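Amidase (Bacillus anthracis, PDB 5EWQ) probably hydrolyses carboxylic acid amides to the free acid and ammonia, as a member of the amidase signature family. Local coordinates at residues 18-21 against 22-25; 394-397 against 398-401. All coordinates share one frame; numbering follows the deposited sequence.

Contact 1 (18-21 against 22-25)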
loop_
_atom_site.group_PDB
_atom_site.type_symbol
_atom_site.label_atom_id
_atom_site.label_comp_id
_atom_site.label_asym_id
_atom_site.label_seq_id
_atom_site.Cartn_x
_atom_site.Cartn_y
_atom_site.Cartn_z
ATOM N N ASP A 18 19.318 -9.156 -8.607
ATOM C CA ASP A 18 18.658 -9.587 -9.839
ATOM C C ASP A 18 18.074 -8.417 -10.632
ATOM O O ASP A 18 16.857 -8.290 -10.766
ATOM C CB ASP A 18 17.561 -10.604 -9.511
ATOM C CG ASP A 18 17.077 -11.360 -10.732
ATOM O OD1 ASP A 18 17.777 -11.333 -11.766
ATOM O OD2 ASP A 18 16.001 -11.988 -10.653
ATOM N N LYS A 19 18.950 -7.566 -11.154
ATOM C CA LYS A 19 18.523 -6.354 -11.842
ATOM C C LYS A 19 17.876 -6.659 -13.192
ATOM O O LYS A 19 16.998 -5.926 -13.648
ATOM C CB LYS A 19 19.712 -5.408 -12.026
ATOM C CG LYS A 19 19.331 -4.023 -12.516
ATOM C CD LYS A 19 19.844 -2.946 -11.576
ATOM C CE LYS A 19 21.363 -2.919 -11.538
ATOM N NZ LYS A 19 21.873 -1.807 -10.690
ATOM N N GLU A 20 18.303 -7.750 -13.821
ATOM C CA GLU A 20 17.796 -8.120 -15.139
ATOM C C GLU A 20 16.386 -8.703 -15.077
ATOM O O GLU A 20 15.765 -8.957 -16.110
ATOM C CB GLU A 20 18.743 -9.115 -15.813
ATOM C CG GLU A 20 20.096 -8.526 -16.173
ATOM C CD GLU A 20 19.992 -7.396 -17.182
ATOM O OE1 GLU A 20 19.092 -7.445 -18.047
ATOM O OE2 GLU A 20 20.809 -6.454 -17.106
ATOM N N ARG A 21 15.887 -8.916 -13.865
ATOM C CA ARG A 21 14.524 -9.393 -13.666
ATOM C C ARG A 21 13.517 -8.338 -14.113
ATOM O O ARG A 21 12.425 -8.659 -14.584
ATOM C CB ARG A 21 14.297 -9.760 -12.197
ATOM C CG ARG A 21 12.869 -10.146 -11.851
ATOM C CD ARG A 21 12.721 -10.441 -10.366
ATOM N NE ARG A 21 13.364 -11.694 -9.985
ATOM C CZ ARG A 21 12.737 -12.865 -9.934
ATOM N NH1 ARG A 21 11.448 -12.942 -10.239
ATOM N NH2 ARG A 21 13.398 -13.958 -9.577
ATOM N N VAL A 22 13.901 -7.073 -13.970
ATOM C CA VAL A 22 13.031 -5.953 -14.306
ATOM C C VAL A 22 13.395 -5.341 -15.658
ATOM O O VAL A 22 12.517 -5.007 -16.454
ATOM C CB VAL A 22 13.093 -4.861 -13.215
ATOM C CG1 VAL A 22 12.317 -3.624 -13.639
ATOM C CG2 VAL A 22 12.563 -5.403 -11.898
ATOM N N LEU A 23 14.693 -5.216 -15.918
ATOM C CA LEU A 23 15.178 -4.559 -17.129
ATOM C C LEU A 23 14.824 -5.314 -18.409
ATOM O O LEU A 23 14.404 -4.707 -19.393
ATOM C CB LEU A 23 16.694 -4.366 -17.051
ATOM C CG LEU A 23 17.190 -3.364 -16.008
ATOM C CD1 LEU A 23 18.706 -3.258 -16.048
ATOM C CD2 LEU A 23 16.547 -2.004 -16.229
ATOM N N GLN A 24 15.001 -6.631 -18.395
ATOM C CA GLN A 24 14.754 -7.448 -19.583
ATOM C C GLN A 24 13.291 -7.442 -20.050
ATOM O O GLN A 24 13.041 -7.354 -21.251
ATOM C CB GLN A 24 15.224 -8.888 -19.347
ATOM C CG GLN A 24 16.726 -9.068 -19.484
ATOM C CD GLN A 24 17.171 -10.492 -19.221
ATOM O OE1 GLN A 24 16.379 -11.337 -18.808
ATOM N NE2 GLN A 24 18.450 -10.765 -19.461
ATOM N N PRO A 25 12.319 -7.548 -19.120
ATOM C CA PRO A 25 10.943 -7.379 -19.602
ATOM C C PRO A 25 10.704 -5.989 -20.181
ATOM O O PRO A 25 9.935 -5.843 -21.129
ATOM C CB PRO A 25 10.100 -7.599 -18.343
ATOM C CG PRO A 25 10.938 -8.463 -17.482
ATOM C CD PRO A 25 12.347 -8.003 -17.718
#

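Contact 2 (394-397 against 398-401)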
loop_
_atom_site.group_PDB
_atom_site.type_symbol
_atom_site.label_atom_id
_atom_site.label_comp_id
_atom_site.label_asym_id
_atom_site.label_seq_id
_atom_site.Cartn_x
_atom_site.Cartn_y
_atom_site.Cartn_z
ATOM N N LYS A 394 18.944 -21.135 5.520
ATOM C CA LYS A 394 20.189 -21.488 6.195
ATOM C C LYS A 394 21.303 -21.878 5.223
ATOM O O LYS A 394 22.484 -21.705 5.522
ATOM C CB LYS A 394 19.950 -22.637 7.180
ATOM C CG LYS A 394 19.326 -22.226 8.504
ATOM C CD LYS A 394 19.047 -23.451 9.365
ATOM C CE LYS A 394 18.903 -23.093 10.837
ATOM N NZ LYS A 394 17.741 -22.204 11.104
ATOM N N ARG A 395 20.922 -22.398 4.060
ATOM C CA ARG A 395 21.892 -22.923 3.102
ATOM C C ARG A 395 22.671 -21.820 2.388
ATOM O O ARG A 395 23.690 -22.086 1.749
ATOM C CB ARG A 395 21.189 -23.819 2.080
ATOM C CG ARG A 395 20.514 -25.034 2.701
ATOM C CD ARG A 395 19.889 -25.931 1.646
ATOM N NE ARG A 395 19.153 -27.045 2.238
ATOM C CZ ARG A 395 19.680 -28.237 2.494
ATOM N NH1 ARG A 395 18.934 -29.193 3.032
ATOM N NH2 ARG A 395 20.953 -28.477 2.209
ATOM N N ASP A 396 22.189 -20.587 2.498
ATOM C CA ASP A 396 22.897 -19.431 1.956
ATOM C C ASP A 396 22.471 -18.177 2.712
ATOM O O ASP A 396 21.746 -17.332 2.184
ATOM C CB ASP A 396 22.632 -19.281 0.456
ATOM C CG ASP A 396 23.613 -18.341 -0.218
ATOM O OD1 ASP A 396 24.668 -18.048 0.385
ATOM O OD2 ASP A 396 23.336 -17.902 -1.355
ATOM N N SER A 397 22.935 -18.069 3.954
ATOM C CA SER A 397 22.485 -17.035 4.881
ATOM C C SER A 397 22.747 -15.614 4.388
ATOM O O SER A 397 21.855 -14.768 4.425
ATOM C CB SER A 397 23.153 -17.232 6.243
ATOM O OG SER A 397 22.857 -18.512 6.775
ATOM N N ASN A 398 23.969 -15.358 3.930
ATOM C CA ASN A 398 24.380 -14.015 3.523
ATOM C C ASN A 398 23.509 -13.431 2.413
ATOM O O ASN A 398 23.369 -12.215 2.294
ATOM C CB ASN A 398 25.843 -14.027 3.076
ATOM C CG ASN A 398 26.381 -12.636 2.807
ATOM O OD1 ASN A 398 25.938 -11.658 3.411
ATOM N ND2 ASN A 398 27.343 -12.539 1.897
ATOM N N ARG A 399 22.921 -14.306 1.607
ATOM C CA ARG A 399 22.085 -13.871 0.498
ATOM C C ARG A 399 20.601 -13.906 0.865
ATOM O O ARG A 399 19.875 -12.939 0.638
ATOM C CB ARG A 399 22.339 -14.747 -0.733
ATOM C CG ARG A 399 22.370 -13.999 -2.064
ATOM C CD ARG A 399 21.120 -13.160 -2.263
ATOM N NE ARG A 399 20.716 -13.062 -3.660
ATOM C CZ ARG A 399 19.542 -12.580 -4.053
ATOM N NH1 ARG A 399 19.238 -12.521 -5.343
ATOM N NH2 ARG A 399 18.669 -12.160 -3.149
ATOM N N ARG A 400 20.161 -15.023 1.433
ATOM C CA ARG A 400 18.736 -15.267 1.638
ATOM C C ARG A 400 18.193 -14.652 2.926
ATOM O O ARG A 400 17.022 -14.278 2.994
ATOM C CB ARG A 400 18.469 -16.773 1.611
ATOM C CG ARG A 400 18.934 -17.420 0.317
ATOM C CD ARG A 400 18.829 -18.931 0.341
ATOM N NE ARG A 400 19.306 -19.504 -0.916
ATOM C CZ ARG A 400 19.333 -20.804 -1.187
ATOM N NH1 ARG A 400 18.911 -21.682 -0.287
ATOM N NH2 ARG A 400 19.783 -21.226 -2.361
ATOM N N ILE A 401 19.041 -14.544 3.945
ATOM C CA ILE A 401 18.649 -13.911 5.201
ATOM C C ILE A 401 19.784 -13.063 5.767
ATOM O O ILE A 401 20.330 -13.364 6.829
ATOM C CB ILE A 401 18.218 -14.951 6.256
ATOM C CG1 ILE A 401 19.129 -16.179 6.203
ATOM C CG2 ILE A 401 16.771 -15.366 6.038
ATOM C CD1 ILE A 401 18.918 -17.141 7.350
#

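Contact 1 (18-21 against 22-25)
V22 meets K19 through the backbone: its N lies 3.3 Å from K19 O in a weak hydrogen bond. The valine side chain, the buried one of this contact, is turned to the protein, where it touches I75 of helix 64-79 and I91 of strand 88-91. At L23 the N also approaches K19 O to 3.3 Å, again weakly, so one carbonyl oxygen serves two successive N-H groups. L23 CG stands beside its own backbone N (chi1 -68°), which lays the chain next to that of K19. The two run side by side in the same direction, with L23 CD1 3.7 Å from K19 CG, an aliphatic contact made well short of the ammonium group. Q24 repeats the backbone step, its N bonding weakly to E20 O at 3.3 Å. Its side chain crosses that of E20 at about a right angle, and the amide and carboxylate planes are 56° apart. Q24 CG lies nearest E20 OE1, with Q24 NE2 3.7 Å from the same oxygen, and no hydrogen bond links the two side chains. P25 brings a ring carbon where an N-H would otherwise be: its CD sits 3.2 Å from R21 O, which can take no bond from this nitrogen, since it carries no hydrogen. R21 itself reaches back, NE to D18 OD2 at 2.7 Å in a salt bridge, with the carboxylate oxygen tilted 29° from the guanidinium plane; E90 and D142 form salt bridges with its NH1 and NH2. The kink at P25, whose N can give no hydrogen bond to R21 O, is the hallmark of a proline within a helix, here early in helix 20-28 on the protein surface.

Contact 2 (394-397 against 398-401)
D396 swings its CG to the far side from its own N (chi1 -165°), which points the carboxylate toward R399 and leaves CB to meet R400. The R400 chain starts beside its own N (chi1 -57°) and then runs extended to NE, which carries the guanidinium back under that CB. D396 CB consequently lies over one face of the guanidinium, displaced toward its rim, 3.6 Å from R400 NE. The carboxylate is less closely engaged: D396 OD2 is 4.4 Å from R400 NE and well out of the guanidinium plane, so no N-H points at it. Its nearer neighbour is aliphatic, R399 CB at 3.4 Å from OD2. The hydrogen bonds across the contact are all backbone ones. D396 O receives R400 N at 2.9 Å, nearly in line with the carbonyl bond (C=O...N 168°), and also R399 N, which comes from above the carbonyl plane at a longer 3.3 Å. One residue on, S397 O accepts I401 N at 2.9 Å, while I401 CG1 packs 3.5 Å from the same S397 O. D396 occupies the N-cap position of helix 397-400, yet its side chain makes no capping bond. The polar end of R400 is held by the preceding helix instead, through a hydrogen bond from NH1 to F392 O and a cation-pi contact with the F392 ring. Attraction between D396 and R400 is therefore probably diffuse, a matter of charge proximity, whereas direction comes from the backbone hydrogen bonds and, for R400, from the F392 carbonyl.

In the fold
Contact 1 and contact 2 sit on the surface, their centres 22 Å apart and about 23 Å and 28 Å from the centre of the chain; their nearest atoms are about 5 Å apart, so they do not touch. Their surroundings adjoin along the chain. R399 of contact 2 makes a cation-pi contact with Y17, the residue just before 18-21. R399 and R400 touch Y138, while R21 of contact 1 forms a salt bridge with D142 a few residues further along. V22 also packs on K187 and R399 bonds weakly to G185 O, both between strands 183-184 and 188-189. Neither contact includes a bound ligand.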